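Local coordinates for protein CRISPR-associated endonuclease Cas2 2 (Thermus thermophilus, PDB 1ZPW) that is probably a metal-dependent RNA endonuclease of the Cas2 family, part of the CRISPR adaptive immune system against mobile genetic elements, at residues R55-L59 against G60-L64; L41-R44 against L45-D48; A22-L25 against K26-E30. All coordinates share one frame; numbering follows the deposited sequence. Where two conformers were deposited one is given.

Contact 1 (R55-L59 against G60-L64); sequences RLLDL and GQDAL
Asp-58 is held to Asp-62 by two bonds, one through a carboxylate and one through the backbone, in the turn that follows helix 43-56. The amide N of Asp-58 donates to Asp-62 OD2 at 2.8 Å in a fairly straight bond (161°), reaching that oxygen from above the carboxylate plane. In return Asp-58 O accepts two amides: Asp-62 N at 2.9 Å, almost in line with the carbonyl, and Gln-61 N at 2.9 Å, from well above the carbonyl plane. The side chain of Asp-58 folds back over the same turn, its CG anti to its own N (chi1 -176°), where OD1 takes a weak bond from Gly-60 N at 3.1 Å. Gln-61 CG lies beside Asp-58 OD1 at 3.9 Å. Asp-62 OD2 has a second partner, since it also forms a salt bridge with Arg-17 NE of helix 15-26. Next to these bonds Leu-57 CD2 rests 4.0 Å from Asp-62 CB, and Leu-57 CD1 approaches Leu-64 CD1 at 4.3 Å. Leu-57 reaches on to Leu-21 and Ile-12, and Leu-64 to Val-8. The arrangement is a beta turn over 58-61, near type I, with a weak Asx turn at Asp-58; in the ferredoxin-like fold of Cas2 it leads into strand 63-68, outermost in this chain's sheet, beside Asp-11, the predicted catalytic magnesium ligand.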
ATOM      1  N   ARG A  55      13.514   3.634  -1.202  1.00 21.16           N
ATOM      2  CA  ARG A  55      14.259   4.876  -1.046  1.00 21.84           C
ATOM      3  C   ARG A  55      13.802   5.579   0.224  1.00 22.27           C
ATOM      4  O   ARG A  55      14.593   6.275   0.850  1.00 23.16           O
ATOM      5  CB  ARG A  55      14.136   5.834  -2.245  1.00 22.06           C
ATOM      6  CG  ARG A  55      14.516   5.242  -3.585  1.00 22.94           C
ATOM      7  CD  ARG A  55      14.334   6.184  -4.785  1.00 25.07           C
ATOM      8  NE  ARG A  55      14.957   5.617  -5.980  1.00 27.56           N
ATOM      9  CZ  ARG A  55      14.462   5.696  -7.203  1.00 24.58           C
ATOM     10  NH1 ARG A  55      13.321   6.345  -7.415  1.00 26.97           N
ATOM     11  NH2 ARG A  55      15.104   5.108  -8.216  1.00 27.59           N
ATOM     12  N   LEU A  56      12.529   5.382   0.597  1.00 20.81           N
ATOM     13  CA  LEU A  56      11.894   6.178   1.657  1.00 21.30           C
ATOM     14  C   LEU A  56      11.963   5.584   3.039  1.00 21.23           C
ATOM     15  O   LEU A  56      11.991   6.345   4.022  1.00 21.70           O
ATOM     16  CB  LEU A  56      10.406   6.402   1.338  1.00 21.08           C
ATOM     17  CG  LEU A  56      10.074   7.145   0.047  1.00 22.47           C
ATOM     18  CD1 LEU A  56       8.564   7.182  -0.202  1.00 22.79           C
ATOM     19  CD2 LEU A  56      10.643   8.547   0.020  1.00 24.89           C
ATOM     20  N   LEU A  57      11.925   4.264   3.122  1.00 19.66           N
ATOM     21  CA  LEU A  57      11.765   3.558   4.405  1.00 19.97           C
ATOM     22  C   LEU A  57      13.068   3.439   5.172  1.00 19.33           C
ATOM     23  O   LEU A  57      14.143   3.303   4.574  1.00 21.25           O
ATOM     24  CB  LEU A  57      11.201   2.143   4.202  1.00 21.15           C
ATOM     25  CG  LEU A  57       9.903   1.891   3.409  1.00 23.56           C
ATOM     26  CD1 LEU A  57       9.874   0.479   2.842  1.00 29.66           C
ATOM     27  CD2 LEU A  57       8.743   2.084   4.282  1.00 24.01           C
ATOM     28  N   ASP A  58      12.963   3.441   6.496  1.00 18.28           N
ATOM     29  CA  ASP A  58      14.056   3.068   7.379  1.00 19.89           C
ATOM     30  C   ASP A  58      13.858   1.594   7.637  1.00 20.76           C
ATOM     31  O   ASP A  58      12.984   1.201   8.401  1.00 19.58           O
ATOM     32  CB  ASP A  58      13.928   3.842   8.689  1.00 19.92           C
ATOM     33  CG  ASP A  58      15.087   3.587   9.662  1.00 24.76           C
ATOM     34  OD1 ASP A  58      15.429   2.421   9.944  1.00 29.54           O
ATOM     35  OD2 ASP A  58      15.679   4.525  10.216  1.00 26.15           O
ATOM     36  N   LEU A  59      14.627   0.733   6.984  1.00 23.39           N
ATOM     37  CA  LEU A  59      14.215  -0.687   7.047  1.00 24.55           C
ATOM     38  C   LEU A  59      14.542  -1.372   8.392  1.00 24.55           C
ATOM     39  O   LEU A  59      14.115  -2.498   8.632  1.00 25.78           O
ATOM     40  CB  LEU A  59      14.606  -1.490   5.774  1.00 26.46           C
ATOM     41  CG  LEU A  59      13.753  -1.214   4.505  1.00 26.56           C
ATOM     42  CD1 LEU A  59      13.648  -2.411   3.559  1.00 27.92           C
ATOM     43  CD2 LEU A  59      12.342  -0.729   4.791  1.00 30.16           C
ATOM     44  N   GLY A  60      15.212  -0.648   9.286  1.00 22.66           N
ATOM     45  CA  GLY A  60      15.341  -1.068  10.670  1.00 22.55           C
ATOM     46  C   GLY A  60      14.180  -0.702  11.584  1.00 20.93           C
ATOM     47  O   GLY A  60      14.071  -1.265  12.678  1.00 22.15           O
ATOM     48  N   GLN A  61      13.321   0.229  11.155  1.00 19.21           N
ATOM     49  CA  GLN A  61      12.185   0.676  11.977  1.00 18.69           C
ATOM     50  C   GLN A  61      10.809   0.439  11.342  1.00 16.68           C
ATOM     51  O   GLN A  61       9.803   0.354  12.069  1.00 17.07           O
ATOM     52  CB  GLN A  61      12.267   2.163  12.304  1.00 19.56           C
ATOM     53  CG  GLN A  61      13.382   2.558  13.248  1.00 24.20           C
ATOM     54  CD  GLN A  61      13.280   4.019  13.735  1.00 31.00           C
ATOM     55  OE1 GLN A  61      14.144   4.470  14.494  1.00 38.27           O
ATOM     56  NE2 GLN A  61      12.240   4.751  13.310  1.00 34.00           N
ATOM     57  N   ASP A  62      10.769   0.408  10.024  1.00 14.63           N
ATOM     58  CA  ASP A  62       9.505   0.507   9.272  1.00 13.18           C
ATOM     59  C   ASP A  62       9.114  -0.848   8.742  1.00 14.29           C
ATOM     60  O   ASP A  62       9.987  -1.709   8.519  1.00 13.70           O
ATOM     61  CB  ASP A  62       9.719   1.408   8.060  1.00 13.39           C
ATOM     62  CG  ASP A  62       9.959   2.835   8.423  1.00 13.43           C
ATOM     63  OD1 ASP A  62       9.724   3.232   9.605  1.00 12.66           O
ATOM     64  OD2 ASP A  62      10.378   3.630   7.582  1.00 12.60           O
ATOM     65  N   ALA A  63       7.812  -1.053   8.544  1.00 13.97           N
ATOM     66  CA  ALA A  63       7.308  -2.279   7.922  1.00 13.65           C
ATOM     67  C   ALA A  63       6.339  -1.957   6.803  1.00 13.77           C
ATOM     68  O   ALA A  63       5.448  -1.145   6.956  1.00 14.09           O
ATOM     69  CB  ALA A  63       6.593  -3.107   8.948  1.00 14.97           C
ATOM     70  N   LEU A  64       6.470  -2.671   5.694  1.00 13.80           N
ATOM     71  CA  LEU A  64       5.545  -2.552   4.585  1.00 14.03           C
ATOM     72  C   LEU A  64       5.228  -3.961   4.117  1.00 13.19           C
ATOM     73  O   LEU A  64       6.142  -4.735   3.788  1.00 14.02           O
ATOM     74  CB  LEU A  64       6.177  -1.721   3.442  1.00 15.54           C
ATOM     75  CG  LEU A  64       5.305  -1.394   2.230  1.00 15.78           C
ATOM     76  CD1 LEU A  64       6.054  -0.506   1.219  1.00 23.46           C
ATOM     77  CD2 LEU A  64       4.840  -2.585   1.476  1.00 19.82           C
TER

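Contact 2 (L41-R44 against L45-D48); sequences LDER and LLED
The guanidinium of Arg-44 has one face laid over the isobutyl group of Leu-45: CG lies beneath that face, and the closest approach is Leu-45 CD2 to Arg-44 NH2 at 3.5 Å. A bend at chi3 (70°) turns the arginine chain back over its neighbour. A second flat group, the carboxylate of Asp-42, accepts the amide of Leu-45 through OD2 at 3.0 Å in a nearly straight bond (166°), the N lying close to the line of the C-O bond. With chi1 at 57°, CG of Asp-42 sits between its own N and carbonyl carbon, which brings OD2 over the helix start; OD2 also touches Leu-45 CB. The negative cap would probably be stabilised by the helix dipole. Asp-42 O accepts Leu-46 N at 2.8 Å, starting the helical bonding, whereas Asp-42 N is buried without a partner in the model. On the apolar side Leu-41 uses both branches: CD2 meets Leu-45 CB and CD1 meets Leu-46 CD1, each at 3.9 Å. Leu-41 and Leu-46 both also rest on Tyr-6 of strand 4-11. One water donates to Arg-44 O and Glu-47 OE2. This is a classic aspartate N-cap, beginning helix 43-56 directly after strand 36-41.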
ATOM      1  N   LEU A  41      -1.766  -3.464  -9.522  1.00 14.84           N
ATOM      2  CA  LEU A  41      -0.368  -3.526  -9.978  1.00 16.45           C
ATOM      3  C   LEU A  41      -0.173  -4.714 -10.872  1.00 18.12           C
ATOM      4  O   LEU A  41      -0.794  -5.789 -10.680  1.00 18.90           O
ATOM      5  CB  LEU A  41       0.609  -3.674  -8.790  1.00 15.12           C
ATOM      6  CG  LEU A  41       0.483  -2.632  -7.665  1.00 14.59           C
ATOM      7  CD1 LEU A  41       1.171  -3.149  -6.378  1.00 15.02           C
ATOM      8  CD2 LEU A  41       0.951  -1.269  -8.074  1.00 14.91           C
ATOM      9  N   ASP A  42       0.713  -4.548 -11.844  1.00 20.43           N
ATOM     10  CA  ASP A  42       1.279  -5.718 -12.491  1.00 22.13           C
ATOM     11  C   ASP A  42       2.738  -5.861 -12.045  1.00 23.25           C
ATOM     12  O   ASP A  42       3.203  -5.116 -11.176  1.00 22.52           O
ATOM     13  CB  ASP A  42       1.145  -5.612 -14.017  1.00 22.13           C
ATOM     14  CG  ASP A  42       1.786  -4.374 -14.578  1.00 24.80           C
ATOM     15  OD1 ASP A  42       1.507  -4.077 -15.764  1.00 27.79           O
ATOM     16  OD2 ASP A  42       2.577  -3.622 -13.937  1.00 22.65           O
ATOM     17  N   GLU A  43       3.460  -6.830 -12.613  1.00 23.88           N
ATOM     18  CA  GLU A  43       4.842  -7.047 -12.211  1.00 24.95           C
ATOM     19  C   GLU A  43       5.697  -5.785 -12.280  1.00 23.55           C
ATOM     20  O   GLU A  43       6.454  -5.502 -11.350  1.00 22.87           O
ATOM     21  CB  GLU A  43       5.491  -8.185 -13.014  1.00 26.04           C
ATOM     22  CG  GLU A  43       6.381  -9.067 -12.143  1.00 31.58           C
ATOM     23  CD  GLU A  43       5.628  -9.708 -10.972  1.00 38.23           C
ATOM     24  OE1 GLU A  43       6.172  -9.731  -9.829  1.00 39.59           O
ATOM     25  OE2 GLU A  43       4.491 -10.195 -11.194  1.00 42.28           O
ATOM     26  N   ARG A  44       5.548  -5.018 -13.358  1.00 22.60           N
ATOM     27  CA  ARG A  44       6.369  -3.841 -13.559  1.00 22.02           C
ATOM     28  C   ARG A  44       6.066  -2.738 -12.520  1.00 20.60           C
ATOM     29  O   ARG A  44       6.977  -2.123 -11.928  1.00 20.63           O
ATOM     30  CB  ARG A  44       6.156  -3.298 -14.965  1.00 23.37           C
ATOM     31  CG  ARG A  44       6.948  -2.012 -15.184  1.00 25.45           C
ATOM     32  CD  ARG A  44       6.595  -1.216 -16.444  1.00 32.94           C
ATOM     33  NE  ARG A  44       5.274  -0.570 -16.420  1.00 35.99           N
ATOM     34  CZ  ARG A  44       5.005   0.614 -15.872  1.00 38.27           C
ATOM     35  NH1 ARG A  44       5.953   1.314 -15.245  1.00 40.80           N
ATOM     36  NH2 ARG A  44       3.767   1.096 -15.940  1.00 39.73           N
ATOM     37  N   LEU A  45       4.778  -2.503 -12.293  1.00 19.26           N
ATOM     38  CA  LEU A  45       4.389  -1.486 -11.326  1.00 17.29           C
ATOM     39  C   LEU A  45       4.715  -1.917  -9.911  1.00 17.46           C
ATOM     40  O   LEU A  45       5.028  -1.084  -9.058  1.00 15.59           O
ATOM     41  CB  LEU A  45       2.901  -1.164 -11.431  1.00 18.25           C
ATOM     42  CG  LEU A  45       2.440  -0.317 -12.614  1.00 20.73           C
ATOM     43  CD1 LEU A  45       0.904  -0.338 -12.658  1.00 23.57           C
ATOM     44  CD2 LEU A  45       2.958   1.116 -12.535  1.00 20.91           C
ATOM     45  N   LEU A  46       4.605  -3.201  -9.650  1.00 16.18           N
ATOM     46  CA  LEU A  46       4.955  -3.716  -8.310  1.00 15.36           C
ATOM     47  C   LEU A  46       6.435  -3.468  -8.029  1.00 15.58           C
ATOM     48  O   LEU A  46       6.813  -2.959  -6.971  1.00 15.31           O
ATOM     49  CB  LEU A  46       4.560  -5.191  -8.200  1.00 16.24           C
ATOM     50  CG  LEU A  46       4.948  -5.980  -6.956  1.00 17.46           C
ATOM     51  CD1 LEU A  46       4.384  -5.272  -5.721  1.00 17.39           C
ATOM     52  CD2 LEU A  46       4.379  -7.375  -7.106  1.00 17.13           C
ATOM     53  N   GLU A  47       7.291  -3.806  -8.993  1.00 14.66           N
ATOM     54  CA  GLU A  47       8.716  -3.570  -8.834  1.00 15.28           C
ATOM     55  C   GLU A  47       9.000  -2.079  -8.638  1.00 14.79           C
ATOM     56  O   GLU A  47       9.840  -1.714  -7.843  1.00 13.90           O
ATOM     57  CB  GLU A  47       9.436  -4.089 -10.079  1.00 16.68           C
ATOM     58  CG  GLU A  47      10.925  -3.929  -9.971  1.00 18.85           C
ATOM     59  CD  GLU A  47      11.657  -4.272 -11.254  1.00 23.56           C
ATOM     60  OE1 GLU A  47      12.605  -5.054 -11.161  1.00 26.50           O
ATOM     61  OE2 GLU A  47      11.286  -3.758 -12.329  1.00 28.12           O
ATOM     62  N   ASP A  48       8.286  -1.227  -9.378  1.00 14.25           N
ATOM     63  CA  ASP A  48       8.474   0.211  -9.288  1.00 13.99           C
ATOM     64  C   ASP A  48       8.091   0.729  -7.901  1.00 13.94           C
ATOM     65  O   ASP A  48       8.816   1.549  -7.294  1.00 13.83           O
ATOM     66  CB  ASP A  48       7.626   0.918 -10.341  1.00 14.83           C
ATOM     67  CG  ASP A  48       7.905   2.415 -10.416  1.00 19.83           C
ATOM     68  OD1 ASP A  48       6.963   3.218 -10.236  1.00 24.23           O
ATOM     69  OD2 ASP A  48       9.045   2.876 -10.669  1.00 23.61           O
TER
HETATM   70  O   HOH W   1       9.526  -1.677 -12.745  1.00 24.41           O

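Contact 3 (A22-L25 against K26-E30); sequences ANLL and KSYGE
The C-terminal end of helix 15-26 unwinds here into strand 29-33, with Leu-24 and Leu-25 offering carbonyls to Ser-27, Tyr-28 and Gly-29. Leu-24 O is gripped twice by Ser-27: the hydroxyl OG donates to it at 2.8 Å, in the carbonyl plane, and the amide N at 2.9 Å, from above that plane. Ser-27 OG can reach back because chi1 is 73°, which sets it between its own N and carbonyl carbon. Leu-25 O takes Tyr-28 N at 2.9 Å and, more weakly, Gly-29 N at 3.0 Å (122°). Just before, Lys-26 N makes an i+4 helical bond to Ala-22 O at 3.1 Å, and the aliphatic CG of Lys-26 packs against that same oxygen. The ring of Tyr-28 lies alongside this end. Leu-24 CD1 meets its edge, in plane, at 3.8 Å from CE2, and Leu-25 O also lies at the edge. Tyr-28 OH is hydrogen-bonded to Asp-48 OD1 of helix 43-56, and the ring touches Cys-39 and Leu-41. Leu-25 packs against Val-8, Tyr-10, Phe-37 and Leu-49. Carbonyls turned to i+3 donors, as in a final 3-10-like turn, and a chain that passes straight into an extended glycine (Gly-29, phi 178°) make up this helix C-terminus, which links the first helix of the ferredoxin-like fold to its second strand.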
ATOM      1  N   ALA A  22       2.836   7.550   2.069  1.00 12.24           N
ATOM      2  CA  ALA A  22       1.446   7.709   1.620  1.00 11.32           C
ATOM      3  C   ALA A  22       1.340   8.468   0.309  1.00 12.52           C
ATOM      4  O   ALA A  22       0.532   8.109  -0.552  1.00 13.09           O
ATOM      5  CB  ALA A  22       0.586   8.375   2.701  1.00 12.87           C
ATOM      6  N   ASN A  23       2.136   9.511   0.155  1.00 12.51           N
ATOM      7  CA  ASN A  23       2.129  10.272  -1.080  1.00 13.44           C
ATOM      8  C   ASN A  23       2.585   9.414  -2.243  1.00 12.89           C
ATOM      9  O   ASN A  23       2.025   9.484  -3.349  1.00 14.12           O
ATOM     10  CB  ASN A  23       2.999  11.521  -0.943  0.65 14.19           C
ATOM     11  CG  ASN A  23       2.389  12.558  -0.040  0.65 17.26           C
ATOM     12  OD1 ASN A  23       1.158  12.619   0.128  0.65 22.49           O
ATOM     13  ND2 ASN A  23       3.236  13.402   0.554  0.65 20.21           N
ATOM     14  N   LEU A  24       3.584   8.568  -1.995  1.00 11.81           N
ATOM     15  CA  LEU A  24       4.009   7.614  -3.027  1.00 12.28           C
ATOM     16  C   LEU A  24       2.883   6.652  -3.412  1.00 13.04           C
ATOM     17  O   LEU A  24       2.595   6.443  -4.596  1.00 12.71           O
ATOM     18  CB  LEU A  24       5.262   6.878  -2.561  1.00 11.66           C
ATOM     19  CG  LEU A  24       5.663   5.701  -3.449  1.00 14.11           C
ATOM     20  CD1 LEU A  24       6.114   6.268  -4.786  1.00 16.84           C
ATOM     21  CD2 LEU A  24       6.753   4.849  -2.797  1.00 13.95           C
ATOM     22  N   LEU A  25       2.214   6.089  -2.397  1.00 12.22           N
ATOM     23  CA  LEU A  25       1.169   5.111  -2.660  1.00 11.82           C
ATOM     24  C   LEU A  25      -0.010   5.675  -3.478  1.00 12.40           C
ATOM     25  O   LEU A  25      -0.617   4.945  -4.247  1.00 12.46           O
ATOM     26  CB  LEU A  25       0.678   4.472  -1.346  1.00 11.09           C
ATOM     27  CG  LEU A  25       1.769   3.599  -0.690  1.00 11.99           C
ATOM     28  CD1 LEU A  25       1.210   2.956   0.592  1.00 12.84           C
ATOM     29  CD2 LEU A  25       2.286   2.469  -1.614  1.00 12.06           C
ATOM     30  N   LYS A  26      -0.271   6.968  -3.338  1.00 13.31           N
ATOM     31  CA  LYS A  26      -1.285   7.651  -4.146  1.00 14.97           C
ATOM     32  C   LYS A  26      -1.045   7.524  -5.649  1.00 16.04           C
ATOM     33  O   LYS A  26      -1.991   7.557  -6.436  1.00 16.17           O
ATOM     34  CB  LYS A  26      -1.366   9.120  -3.728  1.00 16.35           C
ATOM     35  CG  LYS A  26      -1.912   9.285  -2.343  1.00 18.76           C
ATOM     36  CD  LYS A  26      -3.423   9.401  -2.328  1.00 26.37           C
ATOM     37  CE  LYS A  26      -3.894   9.578  -0.883  1.00 27.65           C
ATOM     38  NZ  LYS A  26      -5.310   9.932  -0.740  1.00 28.91           N
ATOM     39  N   SER A  27       0.217   7.368  -6.056  1.00 15.77           N
ATOM     40  CA  SER A  27       0.522   7.226  -7.478  1.00 18.01           C
ATOM     41  C   SER A  27       0.151   5.837  -8.019  1.00 17.08           C
ATOM     42  O   SER A  27       0.094   5.606  -9.248  1.00 18.53           O
ATOM     43  CB  SER A  27       1.967   7.708  -7.793  1.00 18.70           C
ATOM     44  OG  SER A  27       2.896   6.775  -7.318  1.00 24.80           O
ATOM     45  N   TYR A  28      -0.168   4.898  -7.112  1.00 15.75           N
ATOM     46  CA  TYR A  28      -0.515   3.539  -7.500  1.00 15.95           C
ATOM     47  C   TYR A  28      -1.905   3.097  -7.094  1.00 14.92           C
ATOM     48  O   TYR A  28      -2.356   2.036  -7.513  1.00 16.76           O
ATOM     49  CB  TYR A  28       0.443   2.516  -6.875  1.00 15.62           C
ATOM     50  CG  TYR A  28       1.878   2.756  -7.217  1.00 15.89           C
ATOM     51  CD1 TYR A  28       2.431   2.252  -8.378  1.00 16.72           C
ATOM     52  CD2 TYR A  28       2.683   3.531  -6.369  1.00 17.15           C
ATOM     53  CE1 TYR A  28       3.785   2.506  -8.683  1.00 17.21           C
ATOM     54  CE2 TYR A  28       3.986   3.775  -6.655  1.00 20.58           C
ATOM     55  CZ  TYR A  28       4.539   3.261  -7.801  1.00 18.39           C
ATOM     56  OH  TYR A  28       5.864   3.515  -8.046  1.00 23.15           O
ATOM     57  N   GLY A  29      -2.566   3.868  -6.239  1.00 13.48           N
ATOM     58  CA  GLY A  29      -3.837   3.412  -5.728  1.00 12.54           C
ATOM     59  C   GLY A  29      -4.437   4.371  -4.753  1.00 12.37           C
ATOM     60  O   GLY A  29      -4.069   5.557  -4.728  1.00 11.92           O
ATOM     61  N   GLU A  30      -5.348   3.867  -3.921  1.00 12.93           N
ATOM     62  CA  GLU A  30      -6.121   4.724  -3.036  1.00 13.87           C
ATOM     63  C   GLU A  30      -6.122   4.195  -1.615  1.00 13.18           C
ATOM     64  O   GLU A  30      -6.098   2.976  -1.373  1.00 14.06           O
ATOM     65  CB  GLU A  30      -7.591   4.875  -3.512  1.00 14.39           C
ATOM     66  CG  GLU A  30      -7.799   5.242  -4.980  1.00 17.54           C
ATOM     67  CD  GLU A  30      -7.262   6.621  -5.294  1.00 15.99           C
ATOM     68  OE1 GLU A  30      -7.117   7.411  -4.359  1.00 17.98           O
ATOM     69  OE2 GLU A  30      -6.986   6.888  -6.497  1.00 19.25           O
TER

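Overall arrangement
The three contacts follow one another along the chain in the order 3, 2, 1 and lie at helix ends: contact 3 finishes helix 15-26, contact 2 begins helix 43-56 and contact 1 follows its end. Contacts 2 and 3, with centres 13 Å apart, are joined by a probable hydrogen bond of 2.5 Å between Tyr-28 OH and Asp-48 OD1, and Leu-41 CD2 packs on Tyr-28 CD1. Contact 1 touches contact 3 through Leu-56 CD1 and Leu-24 CD2 at 3.9 Å, so the end of helix 43-56 packs on helix 15-26. Nearest the predicted metal ligand Asp-11 is contact 1, whose Asp-62 side chain lies about 7 Å from that of Asp-11, against about 11 Å for Leu-25.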